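Local coordinates for Exo-beta-1,4-mannosidase (Rhizomucor miehei, PDB 4LYP), which probably hydrolyses terminal, non-reducing beta-D-mannose residues from mannosides as a family 5 glycoside hydrolase, with transglycosylation activity as well, at residues 108-116 with 405-415; 300-311 with 339-347. All blocks are in the same frame, centred on the assembly; numbering follows the deposited sequence. Where two conformers were deposited one is given.

Contact 1. Residues 108-116 with 405-415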
loop_
_atom_site.group_PDB
_atom_site.type_symbol
_atom_site.label_atom_id
_atom_site.label_comp_id
_atom_site.label_asym_id
_atom_site.label_seq_id
_atom_site.Cartn_x
_atom_site.Cartn_y
_atom_site.Cartn_z
ATOM N N GLN A 108 -6.252 -8.726 -19.595
ATOM C CA GLN A 108 -4.819 -8.427 -19.487
ATOM C C GLN A 108 -4.164 -9.333 -18.437
ATOM O O GLN A 108 -4.705 -9.588 -17.376
ATOM C CB GLN A 108 -4.582 -6.989 -19.103
ATOM C CG GLN A 108 -5.117 -6.005 -20.206
ATOM C CD GLN A 108 -4.342 -6.196 -21.495
ATOM O OE1 GLN A 108 -3.114 -6.016 -21.515
ATOM N NE2 GLN A 108 -5.047 -6.561 -22.558
ATOM N N PRO A 109 -2.953 -9.803 -18.721
ATOM C CA PRO A 109 -2.175 -10.562 -17.717
ATOM C C PRO A 109 -1.679 -9.636 -16.644
ATOM O O PRO A 109 -1.623 -8.400 -16.776
ATOM C CB PRO A 109 -1.030 -11.125 -18.566
ATOM C CG PRO A 109 -0.797 -10.042 -19.643
ATOM C CD PRO A 109 -2.178 -9.547 -19.966
ATOM N N TYR A 110 -1.248 -10.224 -15.532
ATOM C CA TYR A 110 -0.476 -9.568 -14.478
ATOM C C TYR A 110 -1.296 -8.591 -13.648
ATOM O O TYR A 110 -0.686 -7.765 -12.927
ATOM C CB TYR A 110 0.803 -8.875 -15.003
ATOM C CG TYR A 110 1.590 -9.720 -15.976
ATOM C CD1 TYR A 110 2.018 -11.008 -15.656
ATOM C CD2 TYR A 110 1.788 -9.246 -17.258
ATOM C CE1 TYR A 110 2.672 -11.810 -16.607
ATOM C CE2 TYR A 110 2.463 -10.000 -18.236
ATOM C CZ TYR A 110 2.858 -11.261 -17.919
ATOM O OH TYR A 110 3.480 -12.057 -18.855
ATOM N N ARG A 111 -2.636 -8.631 -13.655
ATOM C CA ARG A 111 -3.395 -7.638 -12.932
ATOM C C ARG A 111 -4.634 -8.219 -12.265
ATOM O O ARG A 111 -5.205 -9.276 -12.622
ATOM C CB ARG A 111 -3.825 -6.417 -13.783
ATOM C CG ARG A 111 -4.799 -6.763 -14.949
ATOM C CD ARG A 111 -5.265 -5.531 -15.679
ATOM N NE ARG A 111 -4.189 -4.930 -16.422
ATOM C CZ ARG A 111 -4.362 -3.912 -17.299
ATOM N NH1 ARG A 111 -3.358 -3.525 -18.040
ATOM N NH2 ARG A 111 -5.549 -3.308 -17.326
ATOM N N MET A 112 -5.145 -7.474 -11.286
ATOM C CA MET A 112 -6.350 -7.816 -10.565
ATOM C C MET A 112 -7.513 -7.965 -11.505
ATOM O O MET A 112 -7.747 -7.122 -12.375
ATOM C CB MET A 112 -6.666 -6.655 -9.628
ATOM C CG MET A 112 -5.586 -6.484 -8.513
ATOM S SD MET A 112 -5.426 -4.783 -7.847
ATOM C CE MET A 112 -6.963 -4.532 -6.963
ATOM N N ARG A 113 -8.288 -9.021 -11.315
ATOM C CA ARG A 113 -9.443 -9.298 -12.147
ATOM C C ARG A 113 -10.572 -9.824 -11.241
ATOM O O ARG A 113 -10.315 -10.673 -10.378
ATOM C CB ARG A 113 -9.110 -10.380 -13.222
ATOM C CG ARG A 113 -10.198 -10.536 -14.281
ATOM C CD ARG A 113 -9.950 -11.685 -15.224
ATOM N NE ARG A 113 -8.766 -11.496 -16.034
ATOM C CZ ARG A 113 -7.685 -12.254 -16.175
ATOM N NH1 ARG A 113 -7.563 -13.348 -15.450
ATOM N NH2 ARG A 113 -6.736 -11.919 -17.093
ATOM N N PRO A 114 -11.820 -9.419 -11.454
ATOM C CA PRO A 114 -12.203 -8.370 -12.401
ATOM C C PRO A 114 -11.766 -6.971 -11.876
ATOM O O PRO A 114 -11.684 -6.761 -10.638
ATOM C CB PRO A 114 -13.757 -8.501 -12.462
ATOM C CG PRO A 114 -14.123 -9.046 -11.082
ATOM C CD PRO A 114 -12.965 -9.898 -10.642
ATOM N N SER A 115 -11.517 -6.066 -12.808
ATOM C CA SER A 115 -11.141 -4.712 -12.480
ATOM C C SER A 115 -12.346 -3.905 -11.918
ATOM O O SER A 115 -13.515 -4.147 -12.256
ATOM C CB SER A 115 -10.587 -4.020 -13.707
ATOM O OG SER A 115 -11.521 -3.966 -14.790
ATOM N N MET A 116 -11.993 -2.918 -11.106
ATOM C CA MET A 116 -13.007 -1.972 -10.621
ATOM C C MET A 116 -13.576 -1.078 -11.755
ATOM O O MET A 116 -14.741 -0.747 -11.774
ATOM C CB MET A 116 -12.335 -1.120 -9.538
ATOM C CG MET A 116 -13.200 -0.157 -8.794
ATOM S SD MET A 116 -12.172 0.951 -7.843
ATOM C CE MET A 116 -13.400 1.590 -6.688
ATOM N N TYR A 405 -11.839 -16.271 -12.031
ATOM C CA TYR A 405 -11.211 -15.104 -12.669
ATOM C C TYR A 405 -9.710 -15.239 -12.765
ATOM O O TYR A 405 -9.048 -14.302 -13.235
ATOM C CB TYR A 405 -11.590 -13.831 -11.898
ATOM C CG TYR A 405 -13.056 -13.476 -11.996
ATOM C CD1 TYR A 405 -13.968 -13.897 -11.056
ATOM C CD2 TYR A 405 -13.517 -12.675 -13.061
ATOM C CE1 TYR A 405 -15.327 -13.522 -11.165
ATOM C CE2 TYR A 405 -14.813 -12.293 -13.176
ATOM C CZ TYR A 405 -15.709 -12.697 -12.198
ATOM O OH TYR A 405 -17.017 -12.248 -12.286
ATOM N N GLY A 406 -9.151 -16.369 -12.357
ATOM C CA GLY A 406 -7.738 -16.524 -12.443
ATOM C C GLY A 406 -6.897 -16.010 -11.284
ATOM O O GLY A 406 -5.678 -15.969 -11.354
ATOM N N MET A 407 -7.583 -15.665 -10.188
ATOM C CA MET A 407 -6.869 -15.018 -9.059
ATOM C C MET A 407 -6.576 -16.024 -7.961
ATOM O O MET A 407 -7.489 -16.732 -7.505
ATOM C CB MET A 407 -7.757 -13.906 -8.492
ATOM C CG MET A 407 -8.072 -12.833 -9.496
ATOM S SD MET A 407 -6.702 -11.717 -9.873
ATOM C CE MET A 407 -6.073 -12.349 -11.432
ATOM N N VAL A 408 -5.336 -16.025 -7.500
ATOM C CA VAL A 408 -4.956 -16.670 -6.222
ATOM C C VAL A 408 -4.761 -15.510 -5.279
ATOM O O VAL A 408 -3.693 -14.896 -5.201
ATOM C CB VAL A 408 -3.680 -17.541 -6.349
ATOM C CG1 VAL A 408 -3.335 -18.162 -4.976
ATOM C CG2 VAL A 408 -3.882 -18.641 -7.370
ATOM N N TRP A 409 -5.846 -15.144 -4.567
ATOM C CA TRP A 409 -5.799 -13.924 -3.736
ATOM C C TRP A 409 -4.957 -14.213 -2.531
ATOM O O TRP A 409 -5.120 -15.228 -1.834
ATOM C CB TRP A 409 -7.200 -13.499 -3.296
ATOM C CG TRP A 409 -8.031 -12.939 -4.442
ATOM C CD1 TRP A 409 -9.231 -13.404 -4.888
ATOM C CD2 TRP A 409 -7.743 -11.749 -5.226
ATOM N NE1 TRP A 409 -9.737 -12.610 -5.890
ATOM C CE2 TRP A 409 -8.813 -11.584 -6.148
ATOM C CE3 TRP A 409 -6.683 -10.834 -5.269
ATOM C CZ2 TRP A 409 -8.849 -10.542 -7.081
ATOM C CZ3 TRP A 409 -6.742 -9.816 -6.187
ATOM C CH2 TRP A 409 -7.804 -9.656 -7.066
ATOM N N LEU A 410 -4.052 -13.284 -2.230
ATOM C CA LEU A 410 -3.188 -13.299 -1.021
ATOM C C LEU A 410 -2.439 -11.961 -1.081
ATOM O O LEU A 410 -2.866 -11.044 -1.786
ATOM C CB LEU A 410 -2.317 -14.569 -0.905
ATOM C CG LEU A 410 -1.786 -15.172 -2.173
ATOM C CD1 LEU A 410 -0.831 -14.246 -2.950
ATOM C CD2 LEU A 410 -1.126 -16.491 -1.829
ATOM N N GLY A 411 -1.332 -11.815 -0.336
ATOM C CA GLY A 411 -0.701 -10.497 -0.228
ATOM C C GLY A 411 0.191 -10.111 -1.426
ATOM O O GLY A 411 0.659 -8.963 -1.442
ATOM N N ASP A 412 0.452 -11.038 -2.336
ATOM C CA ASP A 412 1.307 -10.803 -3.486
ATOM C C ASP A 412 0.470 -10.509 -4.708
ATOM O O ASP A 412 -0.332 -11.377 -5.114
ATOM C CB ASP A 412 2.206 -12.021 -3.726
ATOM C CG ASP A 412 2.941 -12.353 -2.435
ATOM O OD1 ASP A 412 3.853 -11.611 -2.054
ATOM O OD2 ASP A 412 2.563 -13.366 -1.775
ATOM N N PRO A 413 0.593 -9.354 -5.352
ATOM C CA PRO A 413 -0.215 -9.098 -6.564
ATOM C C PRO A 413 0.223 -9.990 -7.720
ATOM O O PRO A 413 1.281 -10.610 -7.690
ATOM C CB PRO A 413 0.042 -7.579 -6.835
ATOM C CG PRO A 413 0.618 -7.011 -5.562
ATOM C CD PRO A 413 1.394 -8.171 -4.957
ATOM N N PRO A 414 -0.614 -10.020 -8.765
ATOM C CA PRO A 414 -0.463 -11.079 -9.797
ATOM C C PRO A 414 0.645 -10.775 -10.821
ATOM O O PRO A 414 0.766 -11.520 -11.787
ATOM C CB PRO A 414 -1.805 -11.143 -10.440
ATOM C CG PRO A 414 -2.431 -9.781 -10.215
ATOM C CD PRO A 414 -1.962 -9.373 -8.823
ATOM N N HIS A 415 1.433 -9.736 -10.608
ATOM C CA HIS A 415 2.645 -9.520 -11.387
ATOM C C HIS A 415 3.870 -10.188 -10.706
ATOM O O HIS A 415 4.975 -10.113 -11.280
ATOM C CB HIS A 415 2.925 -8.053 -11.640
ATOM C CG HIS A 415 3.368 -7.333 -10.404
ATOM N ND1 HIS A 415 2.760 -7.546 -9.178
ATOM C CD2 HIS A 415 4.395 -6.431 -10.221
ATOM C CE1 HIS A 415 3.394 -6.794 -8.279
ATOM N NE2 HIS A 415 4.372 -6.112 -8.885
HETATM O O HOH W 1 -11.568 -12.264 -8.329
#
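Arg-113 reaches across with NH1 to the backbone carbonyl of Tyr-405. The bond from NH1 to Tyr-405 O is 2.8 Å long and lies nearly in the guanidinium plane. CG stands anti to the backbone N (chi1 -170°), and a bend at chi3 turns the guanidinium back to this oxygen. The same group gives NE to the backbone oxygen of Asp-106, so both loops fix it. A water lies within hydrogen-bonding distance of the backbone O of Arg-113 and accepts from the indole NE1 of Trp-409. The amide of Arg-113 makes a weak bond to Met-407 SD at 3.4 Å. Pro-114, which follows a cis peptide, lays CD over one face of the Tyr-405 ring. This CH-pi contact is 3.8 Å from Pro-114 CD to the ring centroid. Met-112 CB meets the edge of the Trp-409 indole at CH2, 4.1 Å away. At the far end Pro-414 CG packs on Arg-111 C at 3.4 Å. Both loops follow strands of the TIM barrel, 95-99 and 386-394. His-415 lies near a bound guanidine, whose pocket includes the next residue, Glu-416. Helix 65-69 packs against Met-112 and Trp-409, and helix 125-140 against Pro-114.

Contact 2. Residues 300-311 with 339-347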
loop_
_atom_site.group_PDB
_atom_site.type_symbol
_atom_site.label_atom_id
_atom_site.label_comp_id
_atom_site.label_asym_id
_atom_site.label_seq_id
_atom_site.Cartn_x
_atom_site.Cartn_y
_atom_site.Cartn_z
ATOM N N TYR A 300 19.639 -7.770 -0.832
ATOM C CA TYR A 300 19.453 -9.028 -0.102
ATOM C C TYR A 300 19.098 -10.113 -1.060
ATOM O O TYR A 300 18.197 -9.943 -1.892
ATOM C CB TYR A 300 18.283 -8.829 0.895
ATOM C CG TYR A 300 17.917 -10.083 1.652
ATOM C CD1 TYR A 300 18.750 -10.634 2.628
ATOM C CD2 TYR A 300 16.696 -10.740 1.373
ATOM C CE1 TYR A 300 18.368 -11.770 3.303
ATOM C CE2 TYR A 300 16.321 -11.886 2.084
ATOM C CZ TYR A 300 17.138 -12.375 3.024
ATOM O OH TYR A 300 16.808 -13.547 3.689
ATOM N N ASP A 301 19.793 -11.235 -0.968
ATOM C CA ASP A 301 19.488 -12.415 -1.752
ATOM C C ASP A 301 18.928 -13.430 -0.744
ATOM O O ASP A 301 19.650 -13.923 0.134
ATOM C CB ASP A 301 20.793 -12.926 -2.325
ATOM C CG ASP A 301 20.615 -14.269 -3.049
ATOM O OD1 ASP A 301 19.471 -14.758 -3.150
ATOM O OD2 ASP A 301 21.574 -14.684 -3.732
ATOM N N PRO A 302 17.634 -13.772 -0.829
ATOM C CA PRO A 302 17.069 -14.704 0.153
ATOM C C PRO A 302 17.596 -16.103 0.003
ATOM O O PRO A 302 17.323 -16.948 0.890
ATOM C CB PRO A 302 15.562 -14.641 -0.152
ATOM C CG PRO A 302 15.470 -14.313 -1.605
ATOM C CD PRO A 302 16.658 -13.311 -1.844
ATOM N N ALA A 303 18.339 -16.438 -1.057
ATOM C CA ALA A 303 18.934 -17.725 -1.210
ATOM C C ALA A 303 20.317 -17.813 -0.560
ATOM O O ALA A 303 20.913 -18.879 -0.514
ATOM C CB ALA A 303 18.982 -18.100 -2.693
ATOM N N ASP A 304 20.825 -16.705 -0.027
ATOM C CA ASP A 304 22.175 -16.623 0.587
ATOM C C ASP A 304 22.019 -16.848 2.099
ATOM O O ASP A 304 21.374 -15.997 2.747
ATOM C CB ASP A 304 22.644 -15.184 0.403
ATOM C CG ASP A 304 24.103 -15.065 0.133
ATOM O OD1 ASP A 304 24.614 -15.918 -0.644
ATOM O OD2 ASP A 304 24.709 -14.050 0.555
ATOM N N PRO A 305 22.530 -17.941 2.654
ATOM C CA PRO A 305 22.348 -18.156 4.105
ATOM C C PRO A 305 22.966 -17.022 4.924
ATOM O O PRO A 305 22.513 -16.852 6.070
ATOM C CB PRO A 305 23.085 -19.484 4.397
ATOM C CG PRO A 305 23.960 -19.656 3.197
ATOM C CD PRO A 305 23.292 -19.073 2.049
ATOM N N ASP A 306 23.929 -16.280 4.362
ATOM C CA ASP A 306 24.684 -15.296 5.116
ATOM C C ASP A 306 24.251 -13.878 4.797
ATOM O O ASP A 306 24.925 -12.908 5.196
ATOM C CB ASP A 306 26.190 -15.430 4.828
ATOM C CG ASP A 306 26.704 -16.801 5.180
ATOM O OD1 ASP A 306 26.273 -17.351 6.241
ATOM O OD2 ASP A 306 27.517 -17.341 4.397
ATOM N N GLY A 307 23.152 -13.699 4.053
ATOM C CA GLY A 307 22.786 -12.361 3.551
ATOM C C GLY A 307 22.030 -11.477 4.520
ATOM O O GLY A 307 21.785 -10.307 4.188
ATOM N N LEU A 308 21.642 -11.958 5.708
ATOM C CA LEU A 308 20.731 -11.155 6.504
ATOM C C LEU A 308 21.370 -9.930 7.169
ATOM O O LEU A 308 20.774 -8.852 7.193
ATOM C CB LEU A 308 19.967 -11.985 7.527
ATOM C CG LEU A 308 18.817 -11.304 8.267
ATOM C CD1 LEU A 308 17.767 -10.810 7.281
ATOM C CD2 LEU A 308 18.281 -12.244 9.338
ATOM N N PRO A 309 22.579 -10.026 7.740
ATOM C CA PRO A 309 23.144 -8.848 8.426
ATOM C C PRO A 309 23.188 -7.599 7.503
ATOM O O PRO A 309 22.819 -6.494 7.953
ATOM C CB PRO A 309 24.593 -9.286 8.804
ATOM C CG PRO A 309 24.330 -10.774 9.140
ATOM C CD PRO A 309 23.390 -11.236 8.012
ATOM N N HIS A 310 23.588 -7.754 6.230
ATOM C CA HIS A 310 23.628 -6.581 5.368
ATOM C C HIS A 310 22.212 -6.016 5.151
ATOM O O HIS A 310 22.067 -4.799 5.081
ATOM C CB HIS A 310 24.252 -6.987 4.032
ATOM C CG HIS A 310 24.356 -5.864 3.028
ATOM N ND1 HIS A 310 24.932 -4.660 3.337
ATOM C CD2 HIS A 310 23.957 -5.776 1.732
ATOM C CE1 HIS A 310 24.981 -3.899 2.218
ATOM N NE2 HIS A 310 24.387 -4.547 1.270
ATOM N N ALA A 311 21.168 -6.876 5.042
ATOM C CA ALA A 311 19.814 -6.342 4.922
ATOM C C ALA A 311 19.384 -5.618 6.191
ATOM O O ALA A 311 18.741 -4.545 6.119
ATOM C CB ALA A 311 18.841 -7.492 4.630
ATOM N N GLY A 339 9.125 -5.661 3.338
ATOM C CA GLY A 339 8.866 -7.107 3.437
ATOM C C GLY A 339 10.126 -7.867 3.070
ATOM O O GLY A 339 11.156 -7.338 2.682
ATOM N N MET A 340 10.025 -9.203 3.258
ATOM C CA MET A 340 11.142 -10.125 2.994
ATOM C C MET A 340 10.540 -11.493 2.662
ATOM O O MET A 340 9.485 -11.862 3.174
ATOM C CB MET A 340 12.092 -10.163 4.191
ATOM C CG MET A 340 13.238 -11.108 4.026
ATOM S SD MET A 340 14.537 -10.933 5.283
ATOM C CE MET A 340 15.388 -9.457 4.677
ATOM N N ALA A 341 11.295 -12.201 1.813
ATOM C CA ALA A 341 10.947 -13.544 1.355
ATOM C C ALA A 341 11.106 -14.564 2.488
ATOM O O ALA A 341 11.704 -14.316 3.543
ATOM C CB ALA A 341 11.881 -13.919 0.215
ATOM N N ARG A 342 10.578 -15.756 2.204
ATOM C CA ARG A 342 10.776 -16.936 3.083
ATOM C C ARG A 342 12.194 -17.420 2.919
ATOM O O ARG A 342 12.991 -16.897 2.139
ATOM C CB ARG A 342 9.743 -17.992 2.758
ATOM C CG ARG A 342 8.287 -17.448 2.642
ATOM C CD ARG A 342 7.223 -18.515 2.524
ATOM N NE ARG A 342 6.810 -19.100 3.817
ATOM C CZ ARG A 342 5.884 -18.561 4.588
ATOM N NH1 ARG A 342 5.508 -19.253 5.699
ATOM N NH2 ARG A 342 5.326 -17.370 4.338
ATOM N N ASP A 343 12.537 -18.461 3.721
ATOM C CA ASP A 343 13.931 -18.933 3.827
ATOM C C ASP A 343 14.431 -19.777 2.640
ATOM O O ASP A 343 14.783 -20.963 2.774
ATOM C CB ASP A 343 14.103 -19.771 5.106
ATOM C CG ASP A 343 14.122 -18.981 6.407
ATOM O OD1 ASP A 343 14.382 -17.723 6.397
ATOM O OD2 ASP A 343 13.994 -19.618 7.469
ATOM N N ALA A 344 14.489 -19.160 1.448
ATOM C CA ALA A 344 14.931 -19.801 0.216
ATOM C C ALA A 344 16.291 -20.447 0.387
ATOM O O ALA A 344 16.581 -21.505 -0.222
ATOM C CB ALA A 344 14.981 -18.793 -0.932
ATOM N N TRP A 345 17.151 -19.846 1.218
ATOM C CA TRP A 345 18.496 -20.306 1.465
ATOM C C TRP A 345 18.577 -21.695 2.054
ATOM O O TRP A 345 19.652 -22.305 2.021
ATOM C CB TRP A 345 19.245 -19.266 2.344
ATOM C CG TRP A 345 18.533 -19.061 3.681
ATOM C CD1 TRP A 345 17.583 -18.110 3.977
ATOM C CD2 TRP A 345 18.687 -19.857 4.873
ATOM N NE1 TRP A 345 17.136 -18.241 5.256
ATOM C CE2 TRP A 345 17.776 -19.314 5.847
ATOM C CE3 TRP A 345 19.511 -20.970 5.242
ATOM C CZ2 TRP A 345 17.622 -19.821 7.163
ATOM C CZ3 TRP A 345 19.382 -21.461 6.563
ATOM C CH2 TRP A 345 18.453 -20.910 7.499
ATOM N N ARG A 346 17.508 -22.214 2.641
ATOM C CA ARG A 346 17.536 -23.568 3.152
ATOM C C ARG A 346 17.575 -24.633 2.035
ATOM O O ARG A 346 17.955 -25.777 2.284
ATOM C CB ARG A 346 16.319 -23.797 4.040
ATOM C CG ARG A 346 16.280 -22.990 5.300
ATOM C CD ARG A 346 15.013 -23.130 6.075
ATOM N NE ARG A 346 15.002 -22.372 7.323
ATOM C CZ ARG A 346 15.639 -22.717 8.423
ATOM N NH1 ARG A 346 15.566 -21.927 9.455
ATOM N NH2 ARG A 346 16.315 -23.896 8.476
ATOM N N ASN A 347 17.156 -24.238 0.814
ATOM C CA ASN A 347 17.086 -25.159 -0.306
ATOM C C ASN A 347 17.253 -24.273 -1.535
ATOM O O ASN A 347 16.343 -24.075 -2.298
ATOM C CB ASN A 347 15.782 -25.946 -0.285
ATOM C CG ASN A 347 15.697 -27.011 -1.344
ATOM O OD1 ASN A 347 16.649 -27.290 -2.075
ATOM N ND2 ASN A 347 14.510 -27.563 -1.469
HETATM O O HOH W 2 15.120 -15.767 3.637
#
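Met-340 sets its methyl group over the centre of the Tyr-300 ring, with CE 3.6 Å from the centroid. Its sulfur lies obliquely to the same ring, a Met-aromatic contact. The chain is extended until it bends at chi3 (-77°), which turns CE onto the ring face. Leu-308 CD1 and Ala-311 CB also touch this methyl, at 3.8 Å and 4.0 Å from Met-340 CE. Further apolar packing joins Pro-302 CB to Ala-341 CB at 3.8 Å. Pro-305 CB meets Trp-345 CE3 at 4.0 Å. Direct polar contact is slight. Trp-345 N gives a weak bond to Pro-302 O at 2.9 Å, bent to 121° at the hydrogen. One water joins Tyr-300 OH to Arg-342 O. Tyr-300 OH is also hydrogen-bonded to His-363, whose ring stacks on Trp-345. Within the segments, Asp-301 OD1 accepts from Ala-303 N, an Asx turn. Asp-343 OD2 pairs with Arg-346 NE in a salt bridge at 2.9 Å and is also bonded to Ser-362. Two successive type I turns, Asp-301 to Asp-304 and Asp-304 to Gly-307, lead into helix 308-329. The loops after the adjacent parallel strands 288-292 and 333-338 of the TIM barrel thus pack on each other.

Overall arrangement
From the N terminus, the chain runs through the first strands and helices to strand 95-99, then enters 108-116. Contact 1 is completed only 289 residues later, at 405-415, so it closes a very long loop that includes much of the barrel. Contact 2 falls within that span. It closes a short loop of 27 residues, made largely of helix 308-329 and strand 333-338. The two contacts are therefore nested, not crossed. The centres of contact 1 and contact 2 are about 27 Å apart. The nearest atoms of contact 1 and contact 2 are about 8 Å apart. Contact 1 ties an early strand-to-helix loop to the loop before strand 423-424. Contact 2 ties the start of helix 308-329 to the loop leading toward helix 362-380.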